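PDB 7PN0: ribose-phosphate pyrophosphokinase from Thermus thermophilus, which catalyses the transfer of a diphosphate group from ATP to ribose 5-phosphate, yielding 5-phosphoribosyl 1-diphosphate (PRPP). Local coordinates for residues Pro89-Ala94 / Met126-Pro131; Asp121-Met126 / Phe137-Asp142. All blocks are in the same frame, centred on the assembly; numbering follows the deposited sequence.

In the fold
Both interactions belong to the parallel five-stranded sheet of the N-terminal half of the chain, and they show how a sheet core is carried out to a nucleotide site at its C-terminal strand ends. Along the chain their segments alternate: 89-94, 121-126, 126-131, 137-142. M126 is common to both, ending strand 122-126 of interaction 2 and opening the loop of interaction 1. The centres lie about 12 Å apart and the contacts touch, F91 CE2 packing 4.2 Å from F137 CZ. Interaction 2 pairs strand 122-126 with 141-144, the sheet's edge within this chain; interaction 1 joins the loops that follow strands 83-88 and 122-126, where ADP is bound.

Interaction 1. Residues Pro89-Ala94 / Met126-Pro131; sequences PYFSYA and MTLHSP. With ADP (adenosine-5'-diphosphate), chain C; SO4 (sulfate ion), chain F.
A94 turns its methyl group against the backbone and root of H129: its CB lies 3.7 Å from H129 CB. The same methyl is near L128, whose CD2 branch also reaches the edge of the F91 ring, close to the ring plane, 3.9 Å from F91 CD2; the two side chains meet at a slant. F91 is itself folded back over its own turn, with A94 N above the centre of one ring face, while the backbone bond from A94 N to F91 O closes that turn.

No direct hydrogen bond links the segments. Two waters do the bridging: one accepts from F91 N and lies 3.0 Å from M126 O, and the other lies 3.1 Å from F91 O and 3.2 Å from T127 O, with a weak bond from H129 N.

With CG anti to the backbone N (chi1 175°), the H129 imidazole extends beyond A94 to the nucleotide. Its NE2 donates to ADP O2B over 2.7 Å, the N-H...O angle being 148°, and the phosphate oxygen approaches the ring edge near its plane. D219 bonds ND1, so both ring nitrogens are engaged and the ring's rotation is fixed. A leucine here would probably leave both the beta-phosphate oxygen and D219 without their imidazole partner. On the other segment, S92 and Y93 border the adenine amino group, and S96 and K98 add further bonds to ADP. Two loops at the C-terminal ends of neighbouring parallel strands thus build one wall of the nucleotide pocket, as expected of a PRTase-like alpha/beta fold.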
loop_
_atom_site.group_PDB
_atom_site.type_symbol
_atom_site.label_atom_id
_atom_site.label_comp_id
_atom_site.label_asym_id
_atom_site.label_seq_id
_atom_site.Cartn_x
_atom_site.Cartn_y
_atom_site.Cartn_z
ATOM N N PRO A 89 -8.182 3.472 25.598
ATOM C CA PRO A 89 -9.190 4.218 26.354
ATOM C C PRO A 89 -8.879 5.714 26.394
ATOM O O PRO A 89 -9.807 6.490 26.222
ATOM C CB PRO A 89 -9.176 3.571 27.744
ATOM C CG PRO A 89 -8.603 2.228 27.503
ATOM C CD PRO A 89 -7.575 2.387 26.388
ATOM N N TYR A 90 -7.609 6.096 26.512
ATOM C CA TYR A 90 -7.187 7.510 26.440
ATOM C C TYR A 90 -6.109 7.672 25.365
ATOM O O TYR A 90 -5.021 7.197 25.554
ATOM C CB TYR A 90 -6.662 8.034 27.762
ATOM C CG TYR A 90 -6.098 9.440 27.714
ATOM C CD1 TYR A 90 -6.794 10.477 27.108
ATOM C CD2 TYR A 90 -4.836 9.724 28.214
ATOM C CE1 TYR A 90 -6.253 11.759 27.017
ATOM C CE2 TYR A 90 -4.283 10.997 28.148
ATOM C CZ TYR A 90 -4.992 12.015 27.534
ATOM O OH TYR A 90 -4.478 13.277 27.501
ATOM N N PHE A 91 -6.446 8.401 24.316
ATOM C CA PHE A 91 -5.554 8.669 23.171
ATOM C C PHE A 91 -5.064 10.110 23.331
ATOM O O PHE A 91 -5.689 11.021 22.783
ATOM C CB PHE A 91 -6.265 8.430 21.846
ATOM C CG PHE A 91 -5.380 8.614 20.649
ATOM C CD1 PHE A 91 -4.019 8.303 20.692
ATOM C CD2 PHE A 91 -5.881 9.133 19.473
ATOM C CE1 PHE A 91 -3.212 8.438 19.580
ATOM C CE2 PHE A 91 -5.058 9.284 18.361
ATOM C CZ PHE A 91 -3.735 8.918 18.408
ATOM N N SER A 92 -4.006 10.272 24.127
ATOM C CA SER A 92 -3.480 11.616 24.513
ATOM C C SER A 92 -3.149 12.413 23.252
ATOM O O SER A 92 -3.379 13.652 23.227
ATOM C CB SER A 92 -2.285 11.476 25.402
ATOM O OG SER A 92 -1.150 10.940 24.720
ATOM N N TYR A 93 -2.566 11.746 22.253
ATOM C CA TYR A 93 -2.074 12.467 21.058
ATOM C C TYR A 93 -3.228 12.960 20.187
ATOM O O TYR A 93 -2.927 13.685 19.183
ATOM C CB TYR A 93 -1.050 11.656 20.272
ATOM C CG TYR A 93 0.353 11.659 20.826
ATOM C CD1 TYR A 93 1.191 12.757 20.623
ATOM C CD2 TYR A 93 0.846 10.581 21.550
ATOM C CE1 TYR A 93 2.496 12.782 21.084
ATOM C CE2 TYR A 93 2.146 10.588 22.021
ATOM C CZ TYR A 93 2.977 11.676 21.773
ATOM O OH TYR A 93 4.237 11.696 22.269
ATOM N N ALA A 94 -4.488 12.714 20.554
ATOM C CA ALA A 94 -5.625 13.351 19.850
ATOM C C ALA A 94 -5.476 14.879 19.985
ATOM O O ALA A 94 -6.053 15.594 19.189
ATOM C CB ALA A 94 -6.968 12.862 20.353
ATOM N N MET A 126 -12.387 6.294 23.610
ATOM C CA MET A 126 -13.437 7.068 24.312
ATOM C C MET A 126 -13.011 8.529 24.336
ATOM O O MET A 126 -11.837 8.801 24.544
ATOM C CB MET A 126 -13.683 6.545 25.723
ATOM C CG MET A 126 -14.633 7.409 26.542
ATOM S SD MET A 126 -14.968 6.654 28.179
ATOM C CE MET A 126 -16.221 5.464 27.744
ATOM N N THR A 127 -13.965 9.416 24.159
ATOM C CA THR A 127 -13.750 10.873 24.281
ATOM C C THR A 127 -12.434 11.293 23.599
ATOM O O THR A 127 -11.504 11.824 24.279
ATOM C CB THR A 127 -13.848 11.323 25.743
ATOM O OG1 THR A 127 -15.034 10.792 26.346
ATOM C CG2 THR A 127 -13.839 12.834 25.836
ATOM N N LEU A 128 -12.373 11.223 22.273
ATOM C CA LEU A 128 -11.259 11.857 21.508
ATOM C C LEU A 128 -11.266 13.357 21.750
ATOM O O LEU A 128 -12.346 13.936 21.878
ATOM C CB LEU A 128 -11.409 11.574 20.027
ATOM C CG LEU A 128 -11.141 10.128 19.671
ATOM C CD1 LEU A 128 -11.583 9.869 18.258
ATOM C CD2 LEU A 128 -9.670 9.790 19.870
ATOM N N HIS A 129 -10.090 13.944 21.886
ATOM C CA HIS A 129 -9.919 15.393 22.145
ATOM C C HIS A 129 -10.684 16.208 21.101
ATOM O O HIS A 129 -11.340 17.195 21.465
ATOM C CB HIS A 129 -8.436 15.755 22.129
ATOM C CG HIS A 129 -8.241 17.225 22.271
ATOM N ND1 HIS A 129 -8.531 17.889 23.471
ATOM C CD2 HIS A 129 -7.878 18.171 21.370
ATOM C CE1 HIS A 129 -8.297 19.184 23.291
ATOM N NE2 HIS A 129 -7.879 19.380 22.025
ATOM N N SER A 130 -10.619 15.800 19.836
ATOM C CA SER A 130 -11.437 16.413 18.769
ATOM C C SER A 130 -12.070 15.301 17.952
ATOM O O SER A 130 -11.437 14.281 17.704
ATOM C CB SER A 130 -10.646 17.383 17.952
ATOM O OG SER A 130 -9.732 16.725 17.046
ATOM N N PRO A 131 -13.311 15.487 17.483
ATOM C CA PRO A 131 -13.972 14.441 16.710
ATOM C C PRO A 131 -13.362 14.224 15.318
ATOM O O PRO A 131 -13.487 13.122 14.790
ATOM C CB PRO A 131 -15.401 14.973 16.646
ATOM C CG PRO A 131 -15.209 16.477 16.596
ATOM C CD PRO A 131 -14.138 16.709 17.636
HETATM P PB ADP C . -7.117 22.782 22.173
HETATM O O1B ADP C . -8.641 22.717 22.000
HETATM O O2B ADP C . -6.409 21.611 21.533
HETATM O O3B ADP C . -6.608 23.081 23.569
HETATM P PA ADP C . -5.310 24.306 20.766
HETATM O O1A ADP C . -5.093 23.341 19.640
HETATM O O2A ADP C . -5.123 25.761 20.494
HETATM O O3A ADP C . -6.776 24.105 21.343
HETATM O "O5'" ADP C . -4.448 23.848 22.066
HETATM C "C5'" ADP C . -3.350 22.895 21.932
HETATM C "C4'" ADP C . -2.182 23.275 22.823
HETATM O "O4'" ADP C . -1.674 22.059 23.447
HETATM C "C3'" ADP C . -0.961 23.896 22.122
HETATM O "O3'" ADP C . -1.242 24.513 20.869
HETATM C "C2'" ADP C . -0.157 22.658 21.744
HETATM O "O2'" ADP C . 1.202 22.977 21.604
HETATM C "C1'" ADP C . -0.422 21.715 22.916
HETATM N N9 ADP C . -0.446 20.303 22.529
HETATM C C8 ADP C . -0.458 19.770 21.253
HETATM N N7 ADP C . -0.430 18.453 21.231
HETATM C C5 ADP C . -0.382 18.101 22.572
HETATM C C6 ADP C . -0.324 16.859 23.222
HETATM N N6 ADP C . -0.347 15.700 22.565
HETATM N N1 ADP C . -0.279 16.842 24.584
HETATM C C2 ADP C . -0.297 18.020 25.223
HETATM N N3 ADP C . -0.368 19.246 24.714
HETATM C C4 ADP C . -0.386 19.230 23.374
HETATM S S SO4 F . -17.786 12.651 24.653
HETATM O O1 SO4 F . -18.911 12.168 23.891
HETATM O O2 SO4 F . -17.410 11.614 25.591
HETATM O O3 SO4 F . -18.156 13.873 25.405
HETATM O O4 SO4 F . -16.686 12.908 23.787
HETATM O O HOH W 1 -9.028 9.564 23.928
HETATM O O HOH W 2 -8.370 12.325 23.633
#

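Interaction 2. Residues Asp121-Met126 / Phe137-Asp142; sequences DRVLTM and FKIPVD
Parallel beta pairing joins strand 122-126 to the start of strand 141-144, the edge strand of the N-terminal sheet within this chain. V123 is in register with V141 and L124 with D142. V123 N donates to P140 O, V123 O accepts from D142 N at 2.9 Å, and T125 N donates to D142 O.

On the face bearing V123 and V141, V123 CG2 lies 3.7 Å from F137 CE2 and 3.8 Å from I139 CD1, crossing both side chains at about a right angle. I139 holds CG1 between its backbone N and carbonyl carbon (chi1 54°), which brings CD1 in beside R122 N.

The L124 and D142 face carries the charged pair. A bend at chi3 (57°) turns the R122 guanidinium so that one face lies over P140 CB while its edge meets D142. The salt bridge from NH1 to D142 OD2, 2.8 Å long, lies in the guanidinium plane but meets OD2 on its syn side, 31° out of the carboxylate plane. A water bonded to R122 NE, D142 OD2 and V123 O ties the pair to the backbone. R48 and S80 of a neighbouring subunit hold D142 OD1 and R122 NH1 respectively, so the pair also belongs to a subunit interface.

Strand 83-88 flanks 122-126 on the side away from 141-144. Helix 107-118 packs on F137 and I139, whereas helix 287-299 lies against R122, L124 and D142 on the other face of the sheet.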
loop_
_atom_site.group_PDB
_atom_site.type_symbol
_atom_site.label_atom_id
_atom_site.label_comp_id
_atom_site.label_asym_id
_atom_site.label_seq_id
_atom_site.Cartn_x
_atom_site.Cartn_y
_atom_site.Cartn_z
ATOM N N ASP A 121 -6.473 -3.721 13.125
ATOM C CA ASP A 121 -7.615 -3.825 12.185
ATOM C C ASP A 121 -8.678 -2.804 12.557
ATOM O O ASP A 121 -9.525 -2.502 11.715
ATOM C CB ASP A 121 -8.171 -5.240 12.187
ATOM C CG ASP A 121 -7.175 -6.258 11.699
ATOM O OD1 ASP A 121 -6.629 -6.028 10.558
ATOM O OD2 ASP A 121 -7.066 -7.335 12.360
ATOM N N ARG A 122 -8.650 -2.319 13.790
ATOM C CA ARG A 122 -9.754 -1.541 14.369
ATOM C C ARG A 122 -9.214 -0.824 15.584
ATOM O O ARG A 122 -8.223 -1.264 16.182
ATOM C CB ARG A 122 -10.950 -2.341 14.933
ATOM C CG ARG A 122 -11.462 -3.528 14.153
ATOM C CD ARG A 122 -12.608 -4.176 14.912
ATOM N NE ARG A 122 -13.666 -3.210 15.153
ATOM C CZ ARG A 122 -14.503 -2.753 14.213
ATOM N NH1 ARG A 122 -15.405 -1.862 14.535
ATOM N NH2 ARG A 122 -14.486 -3.231 12.971
ATOM N N VAL A 123 -9.934 0.205 15.999
ATOM C CA VAL A 123 -9.625 0.945 17.245
ATOM C C VAL A 123 -10.945 1.052 18.002
ATOM O O VAL A 123 -11.982 1.215 17.361
ATOM C CB VAL A 123 -9.012 2.340 16.997
ATOM C CG1 VAL A 123 -8.887 3.153 18.249
ATOM C CG2 VAL A 123 -7.659 2.229 16.356
ATOM N N LEU A 124 -10.851 0.983 19.312
ATOM C CA LEU A 124 -11.949 1.249 20.281
ATOM C C LEU A 124 -11.417 2.289 21.253
ATOM O O LEU A 124 -10.383 2.005 21.858
ATOM C CB LEU A 124 -12.355 -0.042 21.015
ATOM C CG LEU A 124 -13.399 0.137 22.125
ATOM C CD1 LEU A 124 -14.654 0.773 21.566
ATOM C CD2 LEU A 124 -13.670 -1.197 22.833
ATOM N N THR A 125 -12.076 3.446 21.356
ATOM C CA THR A 125 -11.539 4.554 22.164
ATOM C C THR A 125 -12.701 5.297 22.800
ATOM O O THR A 125 -13.840 5.035 22.456
ATOM C CB THR A 125 -10.578 5.428 21.343
ATOM O OG1 THR A 125 -9.927 6.380 22.175
ATOM C CG2 THR A 125 -11.231 6.181 20.208
ATOM N N MET A 126 -12.387 6.294 23.610
ATOM C CA MET A 126 -13.437 7.068 24.312
ATOM C C MET A 126 -13.011 8.529 24.336
ATOM O O MET A 126 -11.837 8.801 24.544
ATOM C CB MET A 126 -13.683 6.545 25.723
ATOM C CG MET A 126 -14.633 7.409 26.542
ATOM S SD MET A 126 -14.968 6.654 28.179
ATOM C CE MET A 126 -16.221 5.464 27.744
ATOM N N PHE A 137 -7.888 7.898 10.940
ATOM C CA PHE A 137 -7.825 6.426 10.821
ATOM C C PHE A 137 -8.480 5.989 9.521
ATOM O O PHE A 137 -9.545 6.468 9.165
ATOM C CB PHE A 137 -8.464 5.720 12.020
ATOM C CG PHE A 137 -7.719 5.904 13.306
ATOM C CD1 PHE A 137 -7.983 6.986 14.123
ATOM C CD2 PHE A 137 -6.729 5.016 13.681
ATOM C CE1 PHE A 137 -7.267 7.182 15.293
ATOM C CE2 PHE A 137 -6.017 5.220 14.849
ATOM C CZ PHE A 137 -6.282 6.297 15.649
ATOM N N LYS A 138 -7.837 5.060 8.818
ATOM C CA LYS A 138 -8.445 4.368 7.677
ATOM C C LYS A 138 -9.225 3.161 8.197
ATOM O O LYS A 138 -10.279 2.843 7.651
ATOM C CB LYS A 138 -7.385 3.976 6.646
ATOM C CG LYS A 138 -7.997 3.285 5.425
ATOM C CD LYS A 138 -8.959 4.151 4.608
ATOM C CE LYS A 138 -9.191 3.644 3.186
ATOM N NZ LYS A 138 -10.362 4.295 2.545
ATOM N N ILE A 139 -8.707 2.494 9.215
ATOM C CA ILE A 139 -9.364 1.337 9.873
ATOM C C ILE A 139 -10.558 1.837 10.668
ATOM O O ILE A 139 -10.566 2.984 11.092
ATOM C CB ILE A 139 -8.393 0.592 10.787
ATOM C CG1 ILE A 139 -7.711 1.525 11.812
ATOM C CG2 ILE A 139 -7.398 -0.180 9.945
ATOM C CD1 ILE A 139 -6.929 0.758 12.899
ATOM N N PRO A 140 -11.596 0.994 10.840
ATOM C CA PRO A 140 -12.763 1.381 11.624
ATOM C C PRO A 140 -12.370 1.809 13.036
ATOM O O PRO A 140 -11.475 1.174 13.676
ATOM C CB PRO A 140 -13.655 0.147 11.645
ATOM C CG PRO A 140 -13.159 -0.739 10.537
ATOM C CD PRO A 140 -11.735 -0.331 10.254
ATOM N N VAL A 141 -13.105 2.802 13.558
ATOM C CA VAL A 141 -12.927 3.319 14.931
ATOM C C VAL A 141 -14.308 3.305 15.596
ATOM O O VAL A 141 -15.230 3.770 15.018
ATOM C CB VAL A 141 -12.280 4.709 14.983
ATOM C CG1 VAL A 141 -12.284 5.254 16.397
ATOM C CG2 VAL A 141 -10.869 4.742 14.351
ATOM N N ASP A 142 -14.419 2.647 16.722
ATOM C CA ASP A 142 -15.623 2.798 17.573
ATOM C C ASP A 142 -15.252 3.803 18.659
ATOM O O ASP A 142 -14.345 3.546 19.439
ATOM C CB ASP A 142 -16.128 1.458 18.096
ATOM C CG ASP A 142 -16.729 0.591 17.002
ATOM O OD1 ASP A 142 -17.602 1.091 16.238
ATOM O OD2 ASP A 142 -16.264 -0.530 16.848
HETATM O O HOH W 3 -13.727 -1.217 17.242
#